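Local atomic coordinates of trwC protein (Escherichia coli, PDB entry 4PCB), a protein that probably cleaves and joins one strand of plasmid DNA in conjugative transfer, this chain being the metal-binding relaxase part of a longer protein with helicase-like regions. Residues 152-157 with 264-269; 97-102 with 158-163; 5-10 with 83-88. All blocks are in the same frame, centred on the assembly; numbering follows the deposited sequence.

Contact 1 of 3, residues 152-157 with 264-269. With nucleotides of chain B.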
loop_
_atom_site.group_PDB
_atom_site.type_symbol
_atom_site.label_atom_id
_atom_site.label_comp_id
_atom_site.label_asym_id
_atom_site.label_seq_id
_atom_site.Cartn_x
_atom_site.Cartn_y
_atom_site.Cartn_z
ATOM N N THR A 152 3.771 6.542 9.641
ATOM C CA THR A 152 2.783 6.817 10.678
ATOM C C THR A 152 1.349 6.515 10.247
ATOM O O THR A 152 1.096 6.147 9.103
ATOM C CB THR A 152 2.893 8.272 11.190
ATOM O OG1 THR A 152 2.304 8.371 12.491
ATOM C CG2 THR A 152 2.196 9.240 10.246
ATOM N N SER A 153 0.417 6.669 11.181
ATOM C CA SER A 153 -1.005 6.520 10.891
ATOM C C SER A 153 -1.780 7.726 11.412
ATOM O O SER A 153 -1.188 8.714 11.838
ATOM C CB SER A 153 -1.557 5.232 11.496
ATOM O OG SER A 153 -2.930 5.083 11.189
ATOM N N ARG A 154 -3.104 7.640 11.375
ATOM C CA ARG A 154 -3.957 8.751 11.782
ATOM C C ARG A 154 -3.746 9.153 13.240
ATOM O O ARG A 154 -3.741 10.338 13.569
ATOM C CB ARG A 154 -5.430 8.418 11.521
ATOM C CG ARG A 154 -6.426 9.293 12.267
ATOM C CD ARG A 154 -7.499 9.833 11.339
ATOM N NE ARG A 154 -7.137 11.140 10.802
ATOM C CZ ARG A 154 -7.782 11.749 9.814
ATOM N NH1 ARG A 154 -7.376 12.938 9.394
ATOM N NH2 ARG A 154 -8.831 11.171 9.248
ATOM N N GLU A 155 -3.580 8.168 14.114
ATOM C CA GLU A 155 -3.412 8.442 15.530
ATOM C C GLU A 155 -1.915 8.463 15.792
ATOM O O GLU A 155 -1.453 8.388 16.937
ATOM C CB GLU A 155 -4.129 7.386 16.355
ATOM C CG GLU A 155 -4.890 7.862 17.582
ATOM C CD GLU A 155 -5.909 8.960 17.323
ATOM O OE1 GLU A 155 -6.624 8.909 16.303
ATOM O OE2 GLU A 155 -6.014 9.865 18.174
ATOM N N ARG A 156 -1.190 8.639 14.686
ATOM C CA ARG A 156 0.273 8.660 14.607
ATOM C C ARG A 156 0.973 7.591 15.437
ATOM O O ARG A 156 1.932 7.854 16.176
ATOM C CB ARG A 156 0.823 10.067 14.895
ATOM C CG ARG A 156 0.873 10.827 13.561
ATOM C CD ARG A 156 1.943 11.896 13.465
ATOM N NE ARG A 156 1.750 12.713 12.265
ATOM C CZ ARG A 156 0.881 13.718 12.159
ATOM N NH1 ARG A 156 0.112 14.077 13.185
ATOM N NH2 ARG A 156 0.787 14.383 11.017
ATOM N N ASP A 157 0.480 6.367 15.294
ATOM C CA ASP A 157 1.136 5.206 15.857
ATOM C C ASP A 157 2.179 4.765 14.852
ATOM O O ASP A 157 1.952 4.877 13.643
ATOM C CB ASP A 157 0.133 4.073 16.070
ATOM C CG ASP A 157 -0.839 4.357 17.193
ATOM O OD1 ASP A 157 -0.388 4.531 18.341
ATOM O OD2 ASP A 157 -2.056 4.393 16.925
ATOM N N LEU A 264 -14.832 7.736 10.106
ATOM C CA LEU A 264 -15.498 8.310 11.275
ATOM C C LEU A 264 -14.741 8.091 12.587
ATOM O O LEU A 264 -15.120 8.640 13.613
ATOM C CB LEU A 264 -16.923 7.753 11.373
ATOM C CG LEU A 264 -17.740 7.809 10.066
ATOM C CD1 LEU A 264 -18.897 6.832 10.106
ATOM C CD2 LEU A 264 -18.237 9.214 9.716
ATOM N N SER A 265 -13.665 7.308 12.547
ATOM C CA SER A 265 -12.729 7.268 13.664
ATOM C C SER A 265 -11.580 8.229 13.335
ATOM O O SER A 265 -10.405 7.850 13.378
ATOM C CB SER A 265 -12.226 5.848 13.926
ATOM O OG SER A 265 -13.313 4.968 14.165
ATOM N N ARG A 266 -11.943 9.463 12.973
ATOM C CA ARG A 266 -10.985 10.479 12.528
ATOM C C ARG A 266 -10.310 11.207 13.665
ATOM O O ARG A 266 -10.821 11.222 14.781
ATOM C CB ARG A 266 -11.648 11.564 11.663
ATOM C CG ARG A 266 -12.853 11.187 10.838
ATOM C CD ARG A 266 -13.533 12.420 10.288
ATOM N NE ARG A 266 -14.836 12.668 10.891
ATOM C CZ ARG A 266 -15.418 13.864 10.943
ATOM N NH1 ARG A 266 -14.810 14.930 10.435
ATOM N NH2 ARG A 266 -16.611 13.997 11.513
ATOM N N ALA A 267 -9.137 11.775 13.390
ATOM C CA ALA A 267 -8.528 12.727 14.318
ATOM C C ALA A 267 -8.067 13.955 13.534
ATOM O O ALA A 267 -8.389 14.117 12.348
ATOM C CB ALA A 267 -7.352 12.092 15.076
ATOM N N LYS A 268 -7.312 14.816 14.204
ATOM C CA LYS A 268 -6.716 15.996 13.593
ATOM C C LYS A 268 -5.326 15.639 13.075
ATOM O O LYS A 268 -4.475 15.161 13.832
ATOM C CB LYS A 268 -6.677 17.166 14.593
ATOM C CG LYS A 268 -8.077 17.553 15.130
ATOM C CD LYS A 268 -8.078 18.708 16.142
ATOM C CE LYS A 268 -7.285 18.368 17.396
ATOM N NZ LYS A 268 -7.978 17.301 18.182
ATOM N N LYS A 269 -5.071 15.911 11.802
ATOM C CA LYS A 269 -3.801 15.537 11.171
ATOM C C LYS A 269 -2.682 16.492 11.581
ATOM O O LYS A 269 -1.889 16.917 10.730
ATOM C CB LYS A 269 -3.934 15.501 9.638
ATOM C CG LYS A 269 -4.693 14.288 9.103
ATOM C CD LYS A 269 -4.877 14.315 7.584
ATOM C CE LYS A 269 -5.782 15.479 7.182
ATOM N NZ LYS A 269 -7.140 15.424 7.827
ATOM P P DG B 23 -5.809 4.621 9.008
ATOM O OP1 DG B 23 -5.780 5.390 10.276
ATOM O OP2 DG B 23 -7.109 4.250 8.403
ATOM O "O5'" DG B 23 -4.961 5.403 7.911
ATOM C "C5'" DG B 23 -5.447 5.544 6.563
ATOM C "C4'" DG B 23 -4.352 5.190 5.585
ATOM O "O4'" DG B 23 -3.851 3.868 5.890
ATOM C "C3'" DG B 23 -4.783 5.137 4.121
ATOM O "O3'" DG B 23 -4.561 6.400 3.484
ATOM C "C2'" DG B 23 -3.879 4.064 3.547
ATOM C "C1'" DG B 23 -3.782 3.085 4.705
ATOM N N9 DG B 23 -4.870 2.114 4.747
ATOM C C8 DG B 23 -6.029 2.149 4.012
ATOM N N7 DG B 23 -6.821 1.141 4.256
ATOM C C5 DG B 23 -6.140 0.391 5.206
ATOM C C6 DG B 23 -6.503 -0.817 5.854
ATOM O O6 DG B 23 -7.531 -1.492 5.713
ATOM N N1 DG B 23 -5.521 -1.231 6.748
ATOM C C2 DG B 23 -4.344 -0.568 6.992
ATOM N N2 DG B 23 -3.525 -1.129 7.892
ATOM N N3 DG B 23 -3.995 0.561 6.396
ATOM C C4 DG B 23 -4.934 0.980 5.522
ATOM P P DT B 22 -3.265 0.347 14.104
ATOM O OP1 DT B 22 -2.379 1.522 14.274
ATOM O OP2 DT B 22 -4.262 0.024 15.153
ATOM O "O5'" DT B 22 -4.019 0.477 12.706
ATOM C "C5'" DT B 22 -3.455 1.266 11.642
ATOM C "C4'" DT B 22 -4.337 1.232 10.415
ATOM O "O4'" DT B 22 -5.129 0.025 10.393
ATOM C "C3'" DT B 22 -5.331 2.393 10.300
ATOM O "O3'" DT B 22 -4.975 3.279 9.232
ATOM C "C2'" DT B 22 -6.669 1.725 10.012
ATOM C "C1'" DT B 22 -6.291 0.305 9.640
ATOM N N1 DT B 22 -7.316 -0.711 9.962
ATOM C C2 DT B 22 -8.318 -0.908 9.041
ATOM O O2 DT B 22 -8.385 -0.296 7.989
ATOM N N3 DT B 22 -9.241 -1.859 9.396
ATOM C C4 DT B 22 -9.266 -2.609 10.556
ATOM O O4 DT B 22 -10.162 -3.427 10.738
ATOM C C5 DT B 22 -8.187 -2.346 11.481
ATOM C C7 DT B 22 -8.129 -3.111 12.764
ATOM C C6 DT B 22 -7.281 -1.420 11.144
#
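Arg154 carries most of this loop-to-loop contact by lying against the backbone of Ala267. With CG anti to its own backbone N (chi1 163°) the chain sets out alongside the opposite loop; bends at chi2 and chi3 then swing the guanidinium in towards 264-269. Arg154 CD comes within 3.3 Å of Ala267 N. One face of the guanidinium meets Ala267 O, which sits 3.1 Å above the plane and offset towards the rim, so the carbonyl makes an electrostatic approach without a well-aimed bond. Lys269 folds back at chi3 and chi4 and brings its ammonium to the edge of that same group, with NZ modelled 2.9 Å from Arg154 NH1. Next along the turn, Glu155 touches the methyl of Ala267, OE1 to CB 3.5 Å. Arg156, extended from CG to NE, points NH2 at Lys269 O from within its own plane, but at 3.7 Å this is polar proximity only. Both arginines project from a type I turn, Ser153 to Arg156, closed by Arg156 N to Ser153 O at 2.8 Å. On its DNA side Ser153 OG lies 3.0 Å from OP1 of DG23 of chain B and makes a weak hydrogen bond to O3' of DT22 of chain B. Arg154 and Lys269, two cationic donors, would probably repel, so the contact rests on packing against the Ala267 backbone.

Contact 2 of 3, residues 97-102 with 158-163. With PO4 (phosphate ion), chain E; nucleotides of chain B.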
loop_
_atom_site.group_PDB
_atom_site.type_symbol
_atom_site.label_atom_id
_atom_site.label_comp_id
_atom_site.label_asym_id
_atom_site.label_seq_id
_atom_site.Cartn_x
_atom_site.Cartn_y
_atom_site.Cartn_z
ATOM N N GLN A 97 9.745 -2.171 15.915
ATOM C CA GLN A 97 11.157 -2.537 15.887
ATOM C C GLN A 97 11.877 -1.727 14.817
ATOM O O GLN A 97 13.095 -1.552 14.848
ATOM C CB GLN A 97 11.322 -4.031 15.590
ATOM C CG GLN A 97 12.685 -4.625 15.980
ATOM C CD GLN A 97 12.739 -5.162 17.368
ATOM O OE1 GLN A 97 11.775 -5.765 17.844
ATOM N NE2 GLN A 97 13.881 -4.989 18.027
ATOM N N ALA A 98 11.105 -1.213 13.868
ATOM C CA ALA A 98 11.686 -0.446 12.776
ATOM C C ALA A 98 11.656 1.040 13.081
ATOM O O ALA A 98 12.619 1.751 12.793
ATOM C CB ALA A 98 10.955 -0.731 11.479
ATOM N N LEU A 99 10.583 1.507 13.702
ATOM C CA LEU A 99 10.440 2.928 13.919
ATOM C C LEU A 99 10.793 3.280 15.339
ATOM O O LEU A 99 11.504 4.259 15.572
ATOM C CB LEU A 99 9.032 3.386 13.571
ATOM C CG LEU A 99 8.647 3.015 12.129
ATOM C CD1 LEU A 99 7.186 3.299 11.875
ATOM C CD2 LEU A 99 9.524 3.713 11.063
ATOM N N VAL A 100 10.360 2.482 16.306
ATOM C CA VAL A 100 10.719 2.799 17.696
ATOM C C VAL A 100 12.147 2.366 18.053
ATOM O O VAL A 100 12.905 3.149 18.626
ATOM C CB VAL A 100 9.766 2.154 18.675
ATOM C CG1 VAL A 100 10.113 2.599 20.074
ATOM C CG2 VAL A 100 8.328 2.542 18.343
ATOM N N ALA A 101 12.528 1.132 17.715
ATOM C CA ALA A 101 13.904 0.694 17.965
ATOM C C ALA A 101 14.820 1.376 16.988
ATOM O O ALA A 101 15.919 1.800 17.349
ATOM C CB ALA A 101 14.039 -0.812 17.858
ATOM N N GLY A 102 14.371 1.452 15.739
ATOM C CA GLY A 102 15.112 2.121 14.690
ATOM C C GLY A 102 16.006 1.127 14.005
ATOM O O GLY A 102 17.235 1.238 14.031
ATOM N N PRO A 158 3.314 4.255 15.310
ATOM C CA PRO A 158 4.290 3.728 14.357
ATOM C C PRO A 158 3.600 2.725 13.441
ATOM O O PRO A 158 3.282 1.624 13.879
ATOM C CB PRO A 158 5.305 3.036 15.258
ATOM C CG PRO A 158 5.273 3.840 16.509
ATOM C CD PRO A 158 3.853 4.303 16.679
ATOM N N GLN A 159 3.351 3.113 12.195
ATOM C CA GLN A 159 2.643 2.256 11.257
ATOM C C GLN A 159 3.297 2.255 9.884
ATOM O O GLN A 159 2.987 3.092 9.037
ATOM C CB GLN A 159 1.183 2.688 11.136
ATOM C CG GLN A 159 0.377 1.870 10.140
ATOM C CD GLN A 159 0.177 0.437 10.590
ATOM O OE1 GLN A 159 0.780 -0.008 11.563
ATOM N NE2 GLN A 159 -0.672 -0.292 9.881
ATOM N N LEU A 160 4.200 1.304 9.671
ATOM C CA LEU A 160 4.848 1.119 8.381
ATOM C C LEU A 160 3.857 0.628 7.340
ATOM O O LEU A 160 3.172 -0.369 7.524
ATOM C CB LEU A 160 6.010 0.155 8.510
ATOM C CG LEU A 160 7.284 0.907 8.876
ATOM C CD1 LEU A 160 8.392 -0.073 9.138
ATOM C CD2 LEU A 160 7.655 1.842 7.753
ATOM N N HIS A 161 3.771 1.378 6.257
ATOM C CA HIS A 161 2.895 1.068 5.141
ATOM C C HIS A 161 3.419 1.726 3.873
ATOM O O HIS A 161 3.990 2.824 3.926
ATOM C CB HIS A 161 1.464 1.513 5.466
ATOM C CG HIS A 161 1.335 2.959 5.857
ATOM N ND1 HIS A 161 1.885 3.465 7.023
ATOM C CD2 HIS A 161 0.700 3.998 5.265
ATOM C CE1 HIS A 161 1.600 4.753 7.115
ATOM N NE2 HIS A 161 0.889 5.103 6.070
ATOM N N THR A 162 3.247 1.066 2.730
ATOM C CA THR A 162 3.794 1.600 1.479
ATOM C C THR A 162 2.738 1.727 0.413
ATOM O O THR A 162 2.041 0.772 0.133
ATOM C CB THR A 162 4.938 0.728 0.924
ATOM O OG1 THR A 162 5.958 0.531 1.927
ATOM C CG2 THR A 162 5.535 1.375 -0.339
ATOM N N HIS A 163 2.620 2.903 -0.188
ATOM C CA HIS A 163 1.639 3.121 -1.249
ATOM C C HIS A 163 2.149 2.753 -2.638
ATOM O O HIS A 163 2.931 3.482 -3.235
ATOM C CB HIS A 163 1.177 4.582 -1.226
ATOM C CG HIS A 163 0.340 4.914 -0.029
ATOM N ND1 HIS A 163 -1.025 4.772 -0.015
ATOM C CD2 HIS A 163 0.691 5.322 1.209
ATOM C CE1 HIS A 163 -1.492 5.116 1.172
ATOM N NE2 HIS A 163 -0.466 5.449 1.938
HETATM P P PO4 E . -0.971 7.843 4.687
HETATM O O1 PO4 E . -1.342 8.779 3.569
HETATM O O2 PO4 E . 0.463 8.067 5.120
HETATM O O3 PO4 E . -1.195 6.446 4.179
HETATM O O4 PO4 E . -1.858 8.085 5.897
ATOM P P DT B 21 -3.644 -6.628 14.883
ATOM O OP1 DT B 21 -2.370 -7.168 15.413
ATOM O OP2 DT B 21 -4.902 -6.830 15.641
ATOM O "O5'" DT B 21 -3.441 -5.070 14.629
ATOM C "C5'" DT B 21 -2.551 -4.298 15.457
ATOM C "C4'" DT B 21 -1.919 -3.185 14.654
ATOM O "O4'" DT B 21 -1.114 -3.747 13.590
ATOM C "C3'" DT B 21 -2.910 -2.245 13.969
ATOM O "O3'" DT B 21 -2.341 -0.936 13.896
ATOM C "C2'" DT B 21 -3.012 -2.826 12.572
ATOM C "C1'" DT B 21 -1.578 -3.258 12.337
ATOM N N1 DT B 21 -1.398 -4.321 11.326
ATOM C C2 DT B 21 -1.293 -3.937 10.009
ATOM O O2 DT B 21 -1.347 -2.772 9.648
ATOM N N3 DT B 21 -1.120 -4.972 9.123
ATOM C C4 DT B 21 -1.044 -6.319 9.417
ATOM O O4 DT B 21 -0.889 -7.135 8.513
ATOM C C5 DT B 21 -1.161 -6.652 10.818
ATOM C C7 DT B 21 -1.092 -8.086 11.233
ATOM C C6 DT B 21 -1.332 -5.649 11.690
#
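Leu99 of helix 92-100 packs on Pro158 and Leu160, on the approach to the strand that carries His161-Thr162-His163, the two-histidine signature of the HUH nucleases, to which relaxases belong. The interactions between the two segments are apolar. Leu99 CD1 does most of the touching: it is wedged between Pro158 CA and Leu160 CG, 3.8 Å from each, and the two leucines cross obliquely. To one side Ala98 CB meets Leu160 CD1 at 3.5 Å; to the other Val100 CG2, set anti to its carbonyl carbon, reaches Pro158 CG at 3.8 Å. Trp281 of helix 275-285 adds to this core, touching Leu99, Val100 and Pro158.

The polar contacts reach from 158-163 to the DNA and the phosphate. Gln159 sets out away from 97-102, and a bend at chi2 (68°) presents its amide to the DNA: NE2 donates to O2 of DT21 of chain B at 2.6 Å, while Lys92 NZ, at the start of that helix, holds OE1. Replacing Gln159 with alanine would probably deprive the thymine O2 of this donor and Lys92 of one of its acceptors. His161 and His163, which with His150 bind zinc and copper in this protein, here meet a phosphate ion, probably from the crystallisation liquor, edge-on. His161 NE2 bonds O2 of the phosphate at 3.1 Å and O3 more weakly; His163 NE2 gives O3 a shorter bond of 2.6 Å, with 156° at the hydrogen.

Contact 3 of 3, residues 5-10 with 83-88; sequences MVLTRQ and GLDLTF
Val6 and Leu84 face each other as a non-hydrogen-bonded pair of two antiparallel strands, their side chains on the same face of the sheet. Leu84 sends CG anti to its backbone N, which tips its end back towards the neighbouring strand, and CD1 lands 3.5 Å from Val6 CG1. On this side Val6 also packs on a thymine base of the bound DNA, and Leu84 on Ile166 of strand 161-171.

The other face holds Met5, Leu7 and Asp85. Here the chief side-chain meeting is diagonal. Leu7 is paired with Gly83, which offers no side chain, and its isobutyl group leans along the sheet to Asp85. The fork of Leu7 straddles the methylene: CG and CD2 are both 4.0 Å from Asp85 CB, and CD1 is almost as near. Leu7 thus meets the aspartate through its carbon root, while the carboxylate, with CG anti to the backbone N (chi1 -168°), reaches on to His163, whose ND1 is bonded to Asp85 OD2. Gly83 has backbone angles at which a CB would jam against the preceding carbonyl oxygen.

Backbone bonds fix this register. Met5 and Asp85 are linked by two, Asp85 N to Met5 O at 2.9 Å and Met5 N to Asp85 O at 3.0 Å; Leu7 N to Gly83 O is short, 2.6 Å. The axes of strand segments 5-8 and 83-88 approach to 4.3 Å, and their directions differ by 141°, well twisted from exact antiparallel.

Strand 81-89 is an inner strand, with 2-8 along one edge and 161-171 along the other, where Leu84 and Leu86 make backbone bonds with Ile166 and Ala164. This is the central antiparallel sheet of the relaxase fold; here Asp85 on one strand probably helps to orient His163 of the metal site on the next.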
loop_
_atom_site.group_PDB
_atom_site.type_symbol
_atom_site.label_atom_id
_atom_site.label_comp_id
_atom_site.label_asym_id
_atom_site.label_seq_id
_atom_site.Cartn_x
_atom_site.Cartn_y
_atom_site.Cartn_z
ATOM N N MET A 5 -7.204 0.337 -3.225
ATOM C CA MET A 5 -8.219 1.285 -3.670
ATOM C C MET A 5 -7.943 1.825 -5.050
ATOM O O MET A 5 -6.911 2.463 -5.300
ATOM C CB MET A 5 -8.342 2.441 -2.697
ATOM C CG MET A 5 -9.634 3.199 -2.851
ATOM S SD MET A 5 -9.604 4.606 -1.751
ATOM C CE MET A 5 -7.965 5.237 -2.132
ATOM N N VAL A 6 -8.906 1.597 -5.927
ATOM C CA VAL A 6 -8.851 2.083 -7.286
ATOM C C VAL A 6 -8.985 3.612 -7.271
ATOM O O VAL A 6 -9.970 4.138 -6.744
ATOM C CB VAL A 6 -9.959 1.408 -8.083
ATOM C CG1 VAL A 6 -9.532 0.020 -8.528
ATOM C CG2 VAL A 6 -11.189 1.268 -7.189
ATOM N N LEU A 7 -8.000 4.321 -7.836
ATOM C CA LEU A 7 -7.927 5.782 -7.693
ATOM C C LEU A 7 -8.526 6.587 -8.844
ATOM O O LEU A 7 -8.126 6.409 -9.980
ATOM C CB LEU A 7 -6.476 6.237 -7.523
ATOM C CG LEU A 7 -5.631 5.728 -6.371
ATOM C CD1 LEU A 7 -4.194 6.202 -6.512
ATOM C CD2 LEU A 7 -6.225 6.205 -5.086
ATOM N N THR A 8 -9.411 7.528 -8.504
ATOM C CA THR A 8 -10.127 8.416 -9.436
ATOM C C THR A 8 -9.639 9.878 -9.457
ATOM O O THR A 8 -8.660 10.229 -8.798
ATOM C CB THR A 8 -11.624 8.458 -9.110
ATOM O OG1 THR A 8 -11.788 8.385 -7.685
ATOM C CG2 THR A 8 -12.360 7.315 -9.732
ATOM N N ARG A 9 -10.355 10.718 -10.213
ATOM C CA ARG A 9 -10.111 12.164 -10.297
ATOM C C ARG A 9 -10.222 12.898 -8.968
ATOM O O ARG A 9 -9.496 13.861 -8.727
ATOM C CB ARG A 9 -11.148 12.823 -11.217
ATOM C CG ARG A 9 -11.294 12.268 -12.610
ATOM C CD ARG A 9 -12.617 12.739 -13.224
ATOM N NE ARG A 9 -12.515 13.162 -14.622
ATOM C CZ ARG A 9 -13.434 12.888 -15.551
ATOM N NH1 ARG A 9 -14.526 12.195 -15.237
ATOM N NH2 ARG A 9 -13.267 13.298 -16.801
ATOM N N GLN A 10 -11.137 12.435 -8.115
ATOM C CA GLN A 10 -11.450 13.095 -6.844
ATOM C C GLN A 10 -10.297 13.025 -5.891
ATOM O O GLN A 10 -10.242 13.770 -4.921
ATOM C CB GLN A 10 -12.688 12.475 -6.168
ATOM C CG GLN A 10 -14.014 12.551 -6.953
ATOM C CD GLN A 10 -13.969 11.864 -8.291
ATOM O OE1 GLN A 10 -13.145 10.986 -8.517
ATOM N NE2 GLN A 10 -14.837 12.282 -9.200
ATOM N N GLY A 83 -5.523 5.328 -11.417
ATOM C CA GLY A 83 -4.661 4.210 -11.068
ATOM C C GLY A 83 -5.198 3.337 -9.954
ATOM O O GLY A 83 -6.380 3.392 -9.635
ATOM N N LEU A 84 -4.332 2.507 -9.379
ATOM C CA LEU A 84 -4.682 1.641 -8.248
ATOM C C LEU A 84 -3.652 1.797 -7.125
ATOM O O LEU A 84 -2.447 1.723 -7.358
ATOM C CB LEU A 84 -4.751 0.168 -8.669
ATOM C CG LEU A 84 -5.017 -0.950 -7.635
ATOM C CD1 LEU A 84 -6.493 -1.069 -7.157
ATOM C CD2 LEU A 84 -4.492 -2.297 -8.121
ATOM N N ASP A 85 -4.140 2.010 -5.911
ATOM C CA ASP A 85 -3.301 2.151 -4.734
ATOM C C ASP A 85 -3.221 0.786 -4.055
ATOM O O ASP A 85 -4.226 0.290 -3.549
ATOM C CB ASP A 85 -3.897 3.212 -3.789
ATOM C CG ASP A 85 -2.950 3.628 -2.682
ATOM O OD1 ASP A 85 -2.666 2.811 -1.778
ATOM O OD2 ASP A 85 -2.499 4.795 -2.701
ATOM N N LEU A 86 -2.054 0.144 -4.109
ATOM C CA LEU A 86 -1.824 -1.093 -3.355
ATOM C C LEU A 86 -0.976 -0.755 -2.146
ATOM O O LEU A 86 0.232 -0.551 -2.264
ATOM C CB LEU A 86 -1.161 -2.176 -4.210
ATOM C CG LEU A 86 -2.051 -2.715 -5.335
ATOM C CD1 LEU A 86 -1.468 -3.929 -6.015
ATOM C CD2 LEU A 86 -3.435 -3.037 -4.762
ATOM N N THR A 87 -1.621 -0.633 -0.995
ATOM C CA THR A 87 -0.939 -0.247 0.232
ATOM C C THR A 87 -0.499 -1.493 1.002
ATOM O O THR A 87 -1.312 -2.355 1.322
ATOM C CB THR A 87 -1.848 0.632 1.097
ATOM O OG1 THR A 87 -2.557 1.556 0.260
ATOM C CG2 THR A 87 -1.032 1.384 2.137
ATOM N N PHE A 88 0.794 -1.645 1.230
ATOM C CA PHE A 88 1.313 -2.817 1.945
ATOM C C PHE A 88 1.573 -2.508 3.393
ATOM O O PHE A 88 2.646 -2.011 3.770
ATOM C CB PHE A 88 2.585 -3.325 1.270
ATOM C CG PHE A 88 2.328 -3.992 -0.039
ATOM C CD1 PHE A 88 2.146 -3.244 -1.190
ATOM C CD2 PHE A 88 2.262 -5.364 -0.118
ATOM C CE1 PHE A 88 1.909 -3.852 -2.381
ATOM C CE2 PHE A 88 2.025 -5.967 -1.300
ATOM C CZ PHE A 88 1.850 -5.224 -2.442
#

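Overall arrangement
Contacts 2 and 3 meet directly on the central sheet, where strands 81-89 and 161-171 are neighbours: Phe88 N lies 2.9 Å from Thr162 O, a probable hydrogen bond, and the Asp85-His163 link joins contact 3 to the metal site. Their centres are about 22 Å apart, because the helix side of contact 2 lies at the far end. Contact 1 sits about 15 Å from contact 2, centre to centre, and touches it beside the DNA, with Ser153 CB packed 3.8 Å from Gln159 CB. The Arg156 side chain is about 5 Å from the phosphate ion. Contacts 1 and 3 do not touch; their nearest atoms are about 9 Å apart.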